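Local coordinates for protein sulfide-quinone reductase (Aquifex aeolicus, PDB 3HYW) that oxidises hydrogen sulfide at a bound FAD, passes the electrons to a quinone, and builds up polysulfur that is finally released, at residues R22-D27 / A323-I328; M166-L171 / R213-I218; T183-E188 / V231-L236; R279-P284 / T296-I301. All coordinates share one frame; numbering follows the deposited sequence.

How the contacts relate
The contacts form two pairs; contact 1 lies across the chain's centre from contacts 2 and 3, and contact 4 lies nearer the centre. Contacts 1 and 4 meet through helix 314-332, where Val-324 CG2 lies 3.8 Å from Phe-281 CB. Contacts 2 and 3 share the second sheet: its strands 182-185 and 216-218 are neighbours, joined by backbone bonds between Phe-184 and both Asp-216 and Ile-218. Contacts 2, 3 and 4 are mainly buried, contact 1 partly. None has a hydrogen bond across its segments. A leucine methyl meets an imidazole face in contact 1, an arginine stem does so in contact 2, an isoleucine methyl meets valine and tyrosine in contact 3, and contact 4 uses a phenylalanine edge.

Contact 1. Residues R22-D27 / A323-I328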
loop_
_atom_site.group_PDB
_atom_site.type_symbol
_atom_site.label_atom_id
_atom_site.label_comp_id
_atom_site.label_asym_id
_atom_site.label_seq_id
_atom_site.Cartn_x
_atom_site.Cartn_y
_atom_site.Cartn_z
ATOM N N ARG A 22 42.027 -5.930 23.820
ATOM C CA ARG A 22 43.439 -6.167 23.516
ATOM C C ARG A 22 44.108 -4.950 22.876
ATOM O O ARG A 22 45.248 -4.606 23.215
ATOM C CB ARG A 22 43.614 -7.428 22.650
ATOM C CG ARG A 22 45.030 -7.653 22.084
ATOM C CD ARG A 22 46.135 -7.700 23.174
ATOM N NE ARG A 22 46.047 -8.874 24.048
ATOM C CZ ARG A 22 45.936 -8.842 25.376
ATOM N NH1 ARG A 22 45.892 -7.686 26.036
ATOM N NH2 ARG A 22 45.873 -9.980 26.058
ATOM N N ASN A 23 43.388 -4.297 21.971
ATOM C CA ASN A 23 43.916 -3.147 21.248
ATOM C C ASN A 23 43.979 -1.901 22.132
ATOM O O ASN A 23 44.858 -1.051 21.967
ATOM C CB ASN A 23 43.103 -2.906 19.963
ATOM C CG ASN A 23 43.397 -3.954 18.873
ATOM O OD1 ASN A 23 42.500 -4.656 18.401
ATOM N ND2 ASN A 23 44.662 -4.067 18.491
ATOM N N LEU A 24 43.049 -1.817 23.082
ATOM C CA LEU A 24 43.014 -0.747 24.076
ATOM C C LEU A 24 44.102 -0.910 25.145
ATOM O O LEU A 24 44.695 0.076 25.601
ATOM C CB LEU A 24 41.638 -0.714 24.747
ATOM C CG LEU A 24 40.560 0.312 24.352
ATOM C CD1 LEU A 24 40.604 0.743 22.908
ATOM C CD2 LEU A 24 39.172 -0.202 24.714
ATOM N N MET A 25 44.357 -2.157 25.529
ATOM C CA MET A 25 45.241 -2.468 26.646
ATOM C C MET A 25 46.097 -3.690 26.308
ATOM O O MET A 25 45.698 -4.822 26.582
ATOM C CB MET A 25 44.403 -2.705 27.907
ATOM C CG MET A 25 45.127 -2.476 29.218
ATOM S SD MET A 25 43.981 -2.509 30.610
ATOM C CE MET A 25 43.356 -0.835 30.579
ATOM N N PRO A 26 47.272 -3.464 25.687
ATOM C CA PRO A 26 48.209 -4.532 25.325
ATOM C C PRO A 26 48.648 -5.445 26.472
ATOM O O PRO A 26 48.922 -6.620 26.235
ATOM C CB PRO A 26 49.415 -3.761 24.774
ATOM C CG PRO A 26 48.814 -2.507 24.229
ATOM C CD PRO A 26 47.772 -2.147 25.251
ATOM N N ASP A 27 48.716 -4.925 27.696
ATOM C CA ASP A 27 49.200 -5.733 28.819
ATOM C C ASP A 27 48.096 -6.502 29.564
ATOM O O ASP A 27 48.386 -7.385 30.370
ATOM C CB ASP A 27 50.088 -4.909 29.771
ATOM C CG ASP A 27 49.295 -3.974 30.673
ATOM O OD1 ASP A 27 48.225 -3.471 30.252
ATOM O OD2 ASP A 27 49.762 -3.741 31.816
ATOM N N ALA A 323 31.607 -0.343 23.577
ATOM C CA ALA A 323 31.204 0.279 24.840
ATOM C C ALA A 323 31.711 -0.510 26.045
ATOM O O ALA A 323 32.264 0.070 26.980
ATOM C CB ALA A 323 29.689 0.443 24.900
ATOM N N VAL A 324 31.541 -1.832 26.011
ATOM C CA VAL A 324 31.943 -2.692 27.131
ATOM C C VAL A 324 33.459 -2.680 27.347
ATOM O O VAL A 324 33.929 -2.597 28.487
ATOM C CB VAL A 324 31.417 -4.134 26.956
ATOM C CG1 VAL A 324 32.181 -5.121 27.856
ATOM C CG2 VAL A 324 29.915 -4.180 27.244
ATOM N N ALA A 325 34.212 -2.768 26.253
ATOM C CA ALA A 325 35.671 -2.678 26.301
ATOM C C ALA A 325 36.161 -1.356 26.901
ATOM O O ALA A 325 37.048 -1.361 27.751
ATOM C CB ALA A 325 36.273 -2.912 24.921
ATOM N N HIS A 326 35.567 -0.237 26.492
ATOM C CA HIS A 326 35.913 1.072 27.063
ATOM C C HIS A 326 35.543 1.174 28.534
ATOM O O HIS A 326 36.312 1.714 29.334
ATOM C CB HIS A 326 35.267 2.212 26.278
ATOM C CG HIS A 326 36.011 2.575 25.029
ATOM N ND1 HIS A 326 37.143 3.360 25.042
ATOM C CD2 HIS A 326 35.793 2.245 23.734
ATOM C CE1 HIS A 326 37.588 3.505 23.806
ATOM N NE2 HIS A 326 36.788 2.837 22.994
ATOM N N ASN A 327 34.370 0.643 28.878
ATOM C CA ASN A 327 33.888 0.626 30.252
ATOM C C ASN A 327 34.804 -0.155 31.193
ATOM O O ASN A 327 35.073 0.287 32.314
ATOM C CB ASN A 327 32.459 0.072 30.308
ATOM C CG ASN A 327 31.426 1.047 29.758
ATOM O OD1 ASN A 327 30.296 0.662 29.437
ATOM N ND2 ASN A 327 31.807 2.307 29.640
ATOM N N ILE A 328 35.276 -1.315 30.731
ATOM C CA ILE A 328 36.217 -2.148 31.494
ATOM C C ILE A 328 37.575 -1.465 31.673
ATOM O O ILE A 328 38.122 -1.407 32.785
ATOM C CB ILE A 328 36.397 -3.546 30.832
ATOM C CG1 ILE A 328 35.133 -4.389 31.031
ATOM C CG2 ILE A 328 37.612 -4.280 31.421
ATOM C CD1 ILE A 328 35.089 -5.677 30.206
#
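Leu-24 meets Ala-325 and His-326 where the C-terminal end of helix 12-24 leans on helix 314-332. The close part of the contact is centred on a single methyl. Leu-24 CD2 is 4.0 Å from Ala-325 CB and nearly as close to the backbone O of that residue. The same Leu-24 CD2 sits over the centre of the imidazole of His-326, 4.0 Å from the centroid. It stands only 5° off the ring normal, which is good CH-pi geometry. The ring is brought there by its first torsion (chi1 -81°), which sets CG beside the backbone N; the two side chains then cross at about a right angle. Ala-325 is buried, and its CB also packs on Asn-20 and Leu-21 of helix 12-24.

The second methyl belongs to the looser side. Leu-24 CD1 comes no nearer than 4.2 Å to His-326 CE1, and both residues are partly exposed. Chi1 of Leu-24, at -101°, is far from a staggered value, so the exact setting of its methyls deserves some caution. Beyond Leu-24 the chain leaves the helix at Met-25, where Arg-22 NH1 bonds to Leu-28 O and, weakly, to Met-25 O. Helix 12-24 follows the glycine-rich FAD-binding turn of a Rossmann fold, so the contact joins its far end to a helix that starts at the FAD-binding Gly-314. With dispersion and one CH-pi contact and no hydrogen bond across it, the joint probably depends on the fit of the leucine methyl against the ring and Ala-325.

Contact 2. Residues M166-L171 / R213-I218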
loop_
_atom_site.group_PDB
_atom_site.type_symbol
_atom_site.label_atom_id
_atom_site.label_comp_id
_atom_site.label_asym_id
_atom_site.label_seq_id
_atom_site.Cartn_x
_atom_site.Cartn_y
_atom_site.Cartn_z
ATOM N N MET A 166 15.896 -16.481 -1.005
ATOM C CA MET A 166 17.016 -17.269 -1.540
ATOM C C MET A 166 16.527 -18.576 -2.153
ATOM O O MET A 166 16.992 -18.979 -3.218
ATOM C CB MET A 166 18.036 -17.584 -0.438
ATOM C CG MET A 166 18.840 -16.394 0.032
ATOM S SD MET A 166 20.056 -16.851 1.286
ATOM C CE MET A 166 20.871 -15.296 1.474
ATOM N N LEU A 167 15.605 -19.236 -1.456
ATOM C CA LEU A 167 15.021 -20.482 -1.929
ATOM C C LEU A 167 14.204 -20.259 -3.204
ATOM O O LEU A 167 14.342 -21.013 -4.158
ATOM C CB LEU A 167 14.178 -21.143 -0.834
ATOM C CG LEU A 167 13.571 -22.521 -1.140
ATOM C CD1 LEU A 167 14.645 -23.521 -1.600
ATOM C CD2 LEU A 167 12.803 -23.052 0.059
ATOM N N HIS A 168 13.377 -19.214 -3.220
ATOM C CA HIS A 168 12.675 -18.796 -4.443
ATOM C C HIS A 168 13.645 -18.628 -5.623
ATOM O O HIS A 168 13.388 -19.117 -6.727
ATOM C CB HIS A 168 11.898 -17.488 -4.213
ATOM C CG HIS A 168 11.456 -16.824 -5.480
ATOM N ND1 HIS A 168 10.352 -17.240 -6.193
ATOM C CD2 HIS A 168 11.981 -15.785 -6.176
ATOM C CE1 HIS A 168 10.210 -16.486 -7.267
ATOM N NE2 HIS A 168 11.187 -15.594 -7.282
ATOM N N TYR A 169 14.745 -17.918 -5.376
ATOM C CA TYR A 169 15.786 -17.694 -6.371
ATOM C C TYR A 169 16.343 -19.023 -6.889
ATOM O O TYR A 169 16.420 -19.236 -8.100
ATOM C CB TYR A 169 16.907 -16.817 -5.792
ATOM C CG TYR A 169 18.115 -16.680 -6.697
ATOM C CD1 TYR A 169 18.150 -15.719 -7.708
ATOM C CD2 TYR A 169 19.225 -17.508 -6.539
ATOM C CE1 TYR A 169 19.261 -15.592 -8.547
ATOM C CE2 TYR A 169 20.345 -17.385 -7.374
ATOM C CZ TYR A 169 20.351 -16.426 -8.366
ATOM O OH TYR A 169 21.449 -16.305 -9.184
ATOM N N GLU A 170 16.706 -19.910 -5.964
ATOM C CA GLU A 170 17.250 -21.227 -6.301
ATOM C C GLU A 170 16.277 -22.067 -7.126
ATOM O O GLU A 170 16.673 -22.691 -8.113
ATOM C CB GLU A 170 17.656 -21.976 -5.025
ATOM C CG GLU A 170 18.233 -23.381 -5.243
ATOM C CD GLU A 170 19.616 -23.384 -5.891
ATOM O OE1 GLU A 170 20.390 -22.416 -5.698
ATOM O OE2 GLU A 170 19.929 -24.372 -6.588
ATOM N N LEU A 171 15.006 -22.074 -6.721
ATOM C CA LEU A 171 13.974 -22.835 -7.422
ATOM C C LEU A 171 13.760 -22.310 -8.841
ATOM O O LEU A 171 13.571 -23.090 -9.773
ATOM C CB LEU A 171 12.658 -22.839 -6.626
ATOM C CG LEU A 171 12.699 -23.491 -5.231
ATOM C CD1 LEU A 171 11.475 -23.130 -4.398
ATOM C CD2 LEU A 171 12.857 -25.007 -5.326
ATOM N N ARG A 213 7.071 -12.004 -6.310
ATOM C CA ARG A 213 7.720 -13.312 -6.417
ATOM C C ARG A 213 6.811 -14.472 -6.020
ATOM O O ARG A 213 7.279 -15.599 -5.842
ATOM C CB ARG A 213 8.997 -13.334 -5.581
ATOM C CG ARG A 213 10.128 -12.522 -6.172
ATOM C CD ARG A 213 10.969 -11.924 -5.055
ATOM N NE ARG A 213 12.158 -11.210 -5.520
ATOM C CZ ARG A 213 12.159 -10.100 -6.258
ATOM N NH1 ARG A 213 11.018 -9.544 -6.674
ATOM N NH2 ARG A 213 13.320 -9.543 -6.592
ATOM N N ASN A 214 5.522 -14.181 -5.880
ATOM C CA ASN A 214 4.501 -15.185 -5.569
ATOM C C ASN A 214 4.794 -15.967 -4.280
ATOM O O ASN A 214 4.769 -17.200 -4.256
ATOM C CB ASN A 214 4.285 -16.116 -6.770
ATOM C CG ASN A 214 2.946 -16.817 -6.736
ATOM O OD1 ASN A 214 1.950 -16.280 -6.248
ATOM N ND2 ASN A 214 2.913 -18.023 -7.260
ATOM N N ILE A 215 5.083 -15.235 -3.211
ATOM C CA ILE A 215 5.234 -15.835 -1.894
ATOM C C ILE A 215 4.015 -15.465 -1.082
ATOM O O ILE A 215 3.827 -14.301 -0.728
ATOM C CB ILE A 215 6.501 -15.327 -1.149
ATOM C CG1 ILE A 215 7.747 -15.398 -2.044
ATOM C CG2 ILE A 215 6.673 -16.063 0.194
ATOM C CD1 ILE A 215 8.194 -16.793 -2.399
ATOM N N ASP A 216 3.179 -16.459 -0.808
ATOM C CA ASP A 216 1.987 -16.256 -0.008
ATOM C C ASP A 216 2.391 -16.082 1.443
ATOM O O ASP A 216 3.466 -16.530 1.854
ATOM C CB ASP A 216 1.029 -17.437 -0.170
ATOM C CG ASP A 216 0.454 -17.524 -1.566
ATOM O OD1 ASP A 216 -0.079 -16.503 -2.060
ATOM O OD2 ASP A 216 0.538 -18.608 -2.176
ATOM N N TRP A 217 1.550 -15.417 2.223
ATOM C CA TRP A 217 1.934 -15.140 3.604
ATOM C C TRP A 217 0.768 -15.010 4.557
ATOM O O TRP A 217 -0.345 -14.655 4.163
ATOM C CB TRP A 217 2.830 -13.901 3.690
ATOM C CG TRP A 217 2.251 -12.679 3.079
ATOM C CD1 TRP A 217 2.408 -12.255 1.787
ATOM C CD2 TRP A 217 1.432 -11.700 3.728
ATOM N NE1 TRP A 217 1.734 -11.073 1.593
ATOM C CE2 TRP A 217 1.127 -10.709 2.767
ATOM C CE3 TRP A 217 0.928 -11.561 5.027
ATOM C CZ2 TRP A 217 0.341 -9.596 3.062
ATOM C CZ3 TRP A 217 0.145 -10.455 5.323
ATOM C CH2 TRP A 217 -0.144 -9.486 4.341
ATOM N N ILE A 218 1.061 -15.316 5.816
ATOM C CA ILE A 218 0.121 -15.218 6.915
ATOM C C ILE A 218 0.902 -14.594 8.067
ATOM O O ILE A 218 1.912 -15.140 8.508
ATOM C CB ILE A 218 -0.415 -16.613 7.336
ATOM C CG1 ILE A 218 -0.921 -17.400 6.116
ATOM C CG2 ILE A 218 -1.495 -16.469 8.404
ATOM C CD1 ILE A 218 -1.063 -18.903 6.335
#
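The Schellman motif that ends helix 202-212 brings Arg-213 over the ring of His-168 on helix 158-173. Asn-214, with its positive phi of 57°, is the C-prime residue of that motif and turns the chain toward strand 216-218. Arg-213 CB stands over one face of the imidazole, 3.8 Å from the centroid and 19° off the normal, displaced toward the rim. The next carbon runs out past the NE2-CD2 rim, Arg-213 CG lying 3.4 Å from His-168 NE2. The backbone takes part as well: Arg-213 O is 3.4 Å from His-168 CE1. A bend at chi2 then leads the guanidinium away, leaving Arg-213 NE 4.8 Å from His-168 NE2.

Helices 158-173 and 202-212 are the connections of successive beta-alpha-beta crossovers in the second Rossmann-like domain, in which strands 146-150, 182-185 and 216-218 run parallel. The contact therefore packs one crossover helix against the turn that feeds the outer strand. His-168 projects from its helix with CG anti to the backbone N (chi1 165°), which carries its ring to Arg-213, and Ile-215 CD1 comes up to His-168 CB at 4.2 Å.

ND1 of the imidazole is engaged elsewhere: it accepts from Arg-177 NH1, consistent with a neutral ring, while Arg-177 NH2 bonds to Asn-214 O. Were His-168 an alanine, the Arg-213 stem would probably lose the face it packs on and Arg-177 NH1 this acceptor. Asn-214 also packs against Pro-365 of a neighbouring subunit.

Contact 3. Residues T183-E188 / V231-L236; sequences TFITSE and VIYEDL
Strand 182-185 of the mixed sheet faces strand 230-234, the middle strand of a three-stranded antiparallel sheet, and Ile-185 carries the contact between them toward Val-231 and Tyr-233. The backbones stay apart, the nearest CA atoms being those of Ile-185 and Tyr-233 at 8.7 Å, so side chains must bridge the space. Ile-185 does so with an extended chain: CG1 lies beside the backbone N and chi2 is -176°, which drives CD1 forward. That methyl touches Tyr-233 CD1 at 4.1 Å, approaching the ring obliquely, and reaches Val-231 CG1 at 4.4 Å. Val-231 and Tyr-233, two residues apart on one strand, both point toward Ile-185, while Ile-232 between them points away. Val-147, Ile-218 and Val-223 also pack on Ile-185, and His-241 lies against the tyrosine ring with nearly parallel planes.

Just after Ile-185 the chain folds into an ST turn. Thr-186 OG1 accepts from Glu-188 N at 3.0 Å (157° at the hydrogen) and itself donates to Glu-188 OE1 at 2.7 Å, using that oxygen's anti lone pair. The carboxylate is also held by Tyr-161 OH and by the backbone N of Phe-194, a residue of the octathiocane pocket. Parallel strands of a Rossmann-like sheet with a three-stranded antiparallel meander packed on one side are typical of the NAD(P)H-domain-like part of flavoproteins of the pyridine nucleotide-disulphide oxidoreductase family.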
loop_
_atom_site.group_PDB
_atom_site.type_symbol
_atom_site.label_atom_id
_atom_site.label_comp_id
_atom_site.label_asym_id
_atom_site.label_seq_id
_atom_site.Cartn_x
_atom_site.Cartn_y
_atom_site.Cartn_z
ATOM N N THR A 183 4.824 -20.335 1.196
ATOM C CA THR A 183 4.049 -19.584 2.169
ATOM C C THR A 183 4.940 -19.171 3.332
ATOM O O THR A 183 5.699 -19.978 3.873
ATOM C CB THR A 183 2.823 -20.394 2.677
ATOM O OG1 THR A 183 1.976 -20.711 1.566
ATOM C CG2 THR A 183 2.017 -19.594 3.708
ATOM N N PHE A 184 4.838 -17.902 3.699
ATOM C CA PHE A 184 5.590 -17.348 4.809
ATOM C C PHE A 184 4.629 -17.132 5.970
ATOM O O PHE A 184 3.600 -16.483 5.803
ATOM C CB PHE A 184 6.233 -16.027 4.377
ATOM C CG PHE A 184 7.276 -15.518 5.325
ATOM C CD1 PHE A 184 8.601 -15.919 5.197
ATOM C CD2 PHE A 184 6.942 -14.612 6.326
ATOM C CE1 PHE A 184 9.580 -15.451 6.079
ATOM C CE2 PHE A 184 7.915 -14.136 7.203
ATOM C CZ PHE A 184 9.236 -14.555 7.075
ATOM N N ILE A 185 4.946 -17.700 7.134
ATOM C CA ILE A 185 4.073 -17.579 8.315
ATOM C C ILE A 185 4.855 -16.988 9.485
ATOM O O ILE A 185 5.870 -17.536 9.908
ATOM C CB ILE A 185 3.443 -18.933 8.739
ATOM C CG1 ILE A 185 2.714 -19.591 7.564
ATOM C CG2 ILE A 185 2.486 -18.730 9.927
ATOM C CD1 ILE A 185 1.976 -20.874 7.926
ATOM N N THR A 186 4.381 -15.863 10.002
ATOM C CA THR A 186 5.131 -15.150 11.034
ATOM C C THR A 186 4.299 -14.689 12.237
ATOM O O THR A 186 3.095 -14.414 12.124
ATOM C CB THR A 186 5.924 -13.961 10.420
ATOM O OG1 THR A 186 6.674 -13.304 11.447
ATOM C CG2 THR A 186 4.980 -12.963 9.733
ATOM N N SER A 187 4.967 -14.632 13.388
ATOM C CA SER A 187 4.431 -14.042 14.608
ATOM C C SER A 187 4.359 -12.510 14.531
ATOM O O SER A 187 3.607 -11.882 15.281
ATOM C CB SER A 187 5.279 -14.473 15.805
ATOM O OG SER A 187 6.670 -14.454 15.488
ATOM N N GLU A 188 5.144 -11.909 13.634
ATOM C CA GLU A 188 5.068 -10.467 13.383
ATOM C C GLU A 188 3.634 -10.070 13.078
ATOM O O GLU A 188 2.919 -10.824 12.404
ATOM C CB GLU A 188 5.916 -10.076 12.175
ATOM C CG GLU A 188 7.415 -10.160 12.356
ATOM C CD GLU A 188 8.091 -10.207 11.009
ATOM O OE1 GLU A 188 7.995 -11.258 10.339
ATOM O OE2 GLU A 188 8.671 -9.191 10.591
ATOM N N VAL A 231 1.868 -27.535 8.683
ATOM C CA VAL A 231 2.077 -26.596 9.775
ATOM C C VAL A 231 0.709 -26.224 10.332
ATOM O O VAL A 231 -0.241 -25.975 9.573
ATOM C CB VAL A 231 2.874 -25.341 9.324
ATOM C CG1 VAL A 231 2.949 -24.289 10.439
ATOM C CG2 VAL A 231 4.279 -25.743 8.896
ATOM N N ILE A 232 0.611 -26.243 11.657
ATOM C CA ILE A 232 -0.602 -25.845 12.362
ATOM C C ILE A 232 -0.348 -24.523 13.094
ATOM O O ILE A 232 0.607 -24.397 13.869
ATOM C CB ILE A 232 -1.075 -26.934 13.354
ATOM C CG1 ILE A 232 -1.246 -28.278 12.629
ATOM C CG2 ILE A 232 -2.371 -26.504 14.050
ATOM C CD1 ILE A 232 -1.464 -29.463 13.554
ATOM N N TYR A 233 -1.192 -23.536 12.815
ATOM C CA TYR A 233 -1.097 -22.240 13.468
ATOM C C TYR A 233 -2.431 -21.835 14.084
ATOM O O TYR A 233 -3.486 -22.328 13.685
ATOM C CB TYR A 233 -0.571 -21.163 12.505
ATOM C CG TYR A 233 -1.480 -20.842 11.338
ATOM C CD1 TYR A 233 -1.393 -21.555 10.143
ATOM C CD2 TYR A 233 -2.418 -19.812 11.426
ATOM C CE1 TYR A 233 -2.227 -21.257 9.065
ATOM C CE2 TYR A 233 -3.252 -19.503 10.358
ATOM C CZ TYR A 233 -3.150 -20.226 9.180
ATOM O OH TYR A 233 -3.989 -19.930 8.126
ATOM N N GLU A 234 -2.364 -20.932 15.056
ATOM C CA GLU A 234 -3.537 -20.425 15.742
ATOM C C GLU A 234 -3.643 -18.920 15.497
ATOM O O GLU A 234 -2.663 -18.189 15.667
ATOM C CB GLU A 234 -3.395 -20.713 17.234
ATOM C CG GLU A 234 -4.637 -20.495 18.068
ATOM C CD GLU A 234 -4.429 -20.876 19.523
ATOM O OE1 GLU A 234 -3.810 -21.930 19.791
ATOM O OE2 GLU A 234 -4.897 -20.124 20.405
ATOM N N ASP A 235 -4.819 -18.454 15.082
ATOM C CA ASP A 235 -5.025 -17.012 14.962
ATOM C C ASP A 235 -5.345 -16.387 16.324
ATOM O O ASP A 235 -5.373 -17.087 17.343
ATOM C CB ASP A 235 -6.051 -16.647 13.870
ATOM C CG ASP A 235 -7.454 -17.179 14.146
ATOM O OD1 ASP A 235 -7.809 -17.450 15.317
ATOM O OD2 ASP A 235 -8.215 -17.308 13.164
ATOM N N LEU A 236 -5.568 -15.073 16.335
ATOM C CA LEU A 236 -5.833 -14.336 17.573
ATOM C C LEU A 236 -7.225 -14.578 18.152
ATOM O O LEU A 236 -7.489 -14.226 19.306
ATOM C CB LEU A 236 -5.591 -12.840 17.366
ATOM C CG LEU A 236 -4.127 -12.412 17.410
ATOM C CD1 LEU A 236 -3.956 -11.130 16.645
ATOM C CD2 LEU A 236 -3.637 -12.253 18.846
#

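Contact 4. Residues R279-P284 / T296-I301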
loop_
_atom_site.group_PDB
_atom_site.type_symbol
_atom_site.label_atom_id
_atom_site.label_comp_id
_atom_site.label_asym_id
_atom_site.label_seq_id
_atom_site.Cartn_x
_atom_site.Cartn_y
_atom_site.Cartn_z
ATOM N N ARG A 279 22.200 0.442 30.749
ATOM C CA ARG A 279 22.470 1.165 29.495
ATOM C C ARG A 279 23.906 0.980 28.996
ATOM O O ARG A 279 24.182 1.093 27.795
ATOM C CB ARG A 279 22.195 2.658 29.677
ATOM C CG ARG A 279 20.751 2.990 30.024
ATOM C CD ARG A 279 20.572 4.464 30.326
ATOM N NE ARG A 279 19.175 4.759 30.611
ATOM C CZ ARG A 279 18.758 5.728 31.415
ATOM N NH1 ARG A 279 17.459 5.899 31.612
ATOM N NH2 ARG A 279 19.631 6.519 32.032
ATOM N N CYS A 280 24.809 0.704 29.929
ATOM C CA CYS A 280 26.237 0.592 29.644
ATOM C C CYS A 280 26.639 -0.882 29.498
ATOM O O CYS A 280 27.818 -1.226 29.504
ATOM C CB CYS A 280 27.038 1.311 30.737
ATOM S SG CYS A 280 26.625 3.085 30.835
ATOM N N PHE A 281 25.622 -1.736 29.372
ATOM C CA PHE A 281 25.769 -3.189 29.198
ATOM C C PHE A 281 26.558 -3.866 30.311
ATOM O O PHE A 281 27.237 -4.878 30.113
ATOM C CB PHE A 281 26.216 -3.536 27.770
ATOM C CG PHE A 281 25.079 -3.461 26.794
ATOM C CD1 PHE A 281 24.550 -2.224 26.427
ATOM C CD2 PHE A 281 24.464 -4.618 26.332
ATOM C CE1 PHE A 281 23.448 -2.142 25.576
ATOM C CE2 PHE A 281 23.361 -4.544 25.479
ATOM C CZ PHE A 281 22.864 -3.303 25.092
ATOM N N GLN A 282 26.403 -3.280 31.494
ATOM C CA GLN A 282 26.982 -3.763 32.716
ATOM C C GLN A 282 25.850 -4.298 33.581
ATOM O O GLN A 282 24.755 -3.734 33.598
ATOM C CB GLN A 282 27.672 -2.581 33.400
ATOM C CG GLN A 282 28.166 -2.793 34.819
ATOM C CD GLN A 282 28.585 -1.477 35.440
ATOM O OE1 GLN A 282 27.789 -0.544 35.521
ATOM N NE2 GLN A 282 29.841 -1.387 35.855
ATOM N N ASN A 283 26.106 -5.391 34.294
ATOM C CA ASN A 283 25.137 -5.885 35.268
ATOM C C ASN A 283 24.991 -4.871 36.406
ATOM O O ASN A 283 25.996 -4.375 36.907
ATOM C CB ASN A 283 25.566 -7.239 35.826
ATOM C CG ASN A 283 24.506 -7.859 36.708
ATOM O OD1 ASN A 283 23.425 -8.233 36.242
ATOM N ND2 ASN A 283 24.802 -7.962 37.988
ATOM N N PRO A 284 23.741 -4.539 36.792
ATOM C CA PRO A 284 23.482 -3.574 37.862
ATOM C C PRO A 284 24.020 -3.962 39.238
ATOM O O PRO A 284 24.346 -3.077 40.033
ATOM C CB PRO A 284 21.949 -3.504 37.903
ATOM C CG PRO A 284 21.523 -3.920 36.535
ATOM C CD PRO A 284 22.485 -5.010 36.180
ATOM N N THR A 296 22.087 -10.749 25.828
ATOM C CA THR A 296 21.674 -9.619 26.680
ATOM C C THR A 296 20.153 -9.448 26.733
ATOM O O THR A 296 19.472 -9.537 25.713
ATOM C CB THR A 296 22.342 -8.281 26.269
ATOM O OG1 THR A 296 22.016 -7.944 24.910
ATOM C CG2 THR A 296 23.855 -8.374 26.433
ATOM N N ALA A 297 19.625 -9.199 27.927
ATOM C CA ALA A 297 18.192 -8.984 28.090
ATOM C C ALA A 297 17.824 -7.547 27.718
ATOM O O ALA A 297 18.097 -6.600 28.463
ATOM C CB ALA A 297 17.761 -9.302 29.516
ATOM N N ILE A 298 17.208 -7.388 26.552
ATOM C CA ILE A 298 16.745 -6.082 26.102
ATOM C C ILE A 298 15.233 -6.189 25.944
ATOM O O ILE A 298 14.759 -7.094 25.261
ATOM C CB ILE A 298 17.401 -5.651 24.758
ATOM C CG1 ILE A 298 18.926 -5.586 24.878
ATOM C CG2 ILE A 298 16.875 -4.280 24.297
ATOM C CD1 ILE A 298 19.621 -5.272 23.555
ATOM N N PRO A 299 14.473 -5.276 26.585
ATOM C CA PRO A 299 13.012 -5.338 26.502
ATOM C C PRO A 299 12.534 -5.169 25.053
ATOM O O PRO A 299 13.240 -4.561 24.252
ATOM C CB PRO A 299 12.556 -4.153 27.365
ATOM C CG PRO A 299 13.750 -3.843 28.254
ATOM C CD PRO A 299 14.929 -4.130 27.397
ATOM N N PRO A 300 11.361 -5.733 24.706
ATOM C CA PRO A 300 10.886 -5.594 23.328
ATOM C C PRO A 300 10.527 -4.155 22.957
ATOM O O PRO A 300 10.121 -3.374 23.817
ATOM C CB PRO A 300 9.649 -6.501 23.283
ATOM C CG PRO A 300 9.200 -6.619 24.683
ATOM C CD PRO A 300 10.446 -6.549 25.526
ATOM N N ILE A 301 10.696 -3.806 21.683
ATOM C CA ILE A 301 10.352 -2.467 21.196
ATOM C C ILE A 301 8.838 -2.234 21.256
ATOM O O ILE A 301 8.382 -1.117 21.485
ATOM C CB ILE A 301 10.922 -2.213 19.775
ATOM C CG1 ILE A 301 12.424 -1.940 19.864
ATOM C CG2 ILE A 301 10.198 -1.049 19.089
ATOM C CD1 ILE A 301 13.171 -2.045 18.543
#
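Thr-296 and Ile-298 receive the ring of Phe-281 between two loops that flank strand 289-291, the outermost strand of the parallel sheet in the FAD-binding Rossmann domain. Thr-296 comes first, its side chain about 8 Å from the flavin cofactor. Its OG1 lies at the edge of the Phe-281 ring, in plane and 3.7 Å from CE2, but its hydrogen bond goes to Gly-293 O, so the hydroxyl is satisfied within its own loop. Lys-312 NZ bonds to Thr-296 O. Ala-297 follows with a backbone bond to Val-275, and Ile-298 comes next. There CG1 stands beside the backbone N and chi2 is 176°, an extended form that carries CD1 to within 4.1 Å of Phe-281 CZ, again near the ring plane.

Both partners thus meet the rim of the ring, and each side chain crosses it at about a right angle. Met-320 and Val-324 of helix 314-332 also pack on Phe-281. A serine in place of Phe-281 would probably leave a gap beside Thr-296 CG2 and Ile-298 CD1 and remove the aromatic link between the two loops made here. Phe-281 itself follows Cys-280, bound by a disulfide to Cys-422, and its first torsion (chi1 -78°) swings the ring toward the second loop, placing CD2 3.8 Å from Thr-296 CG2.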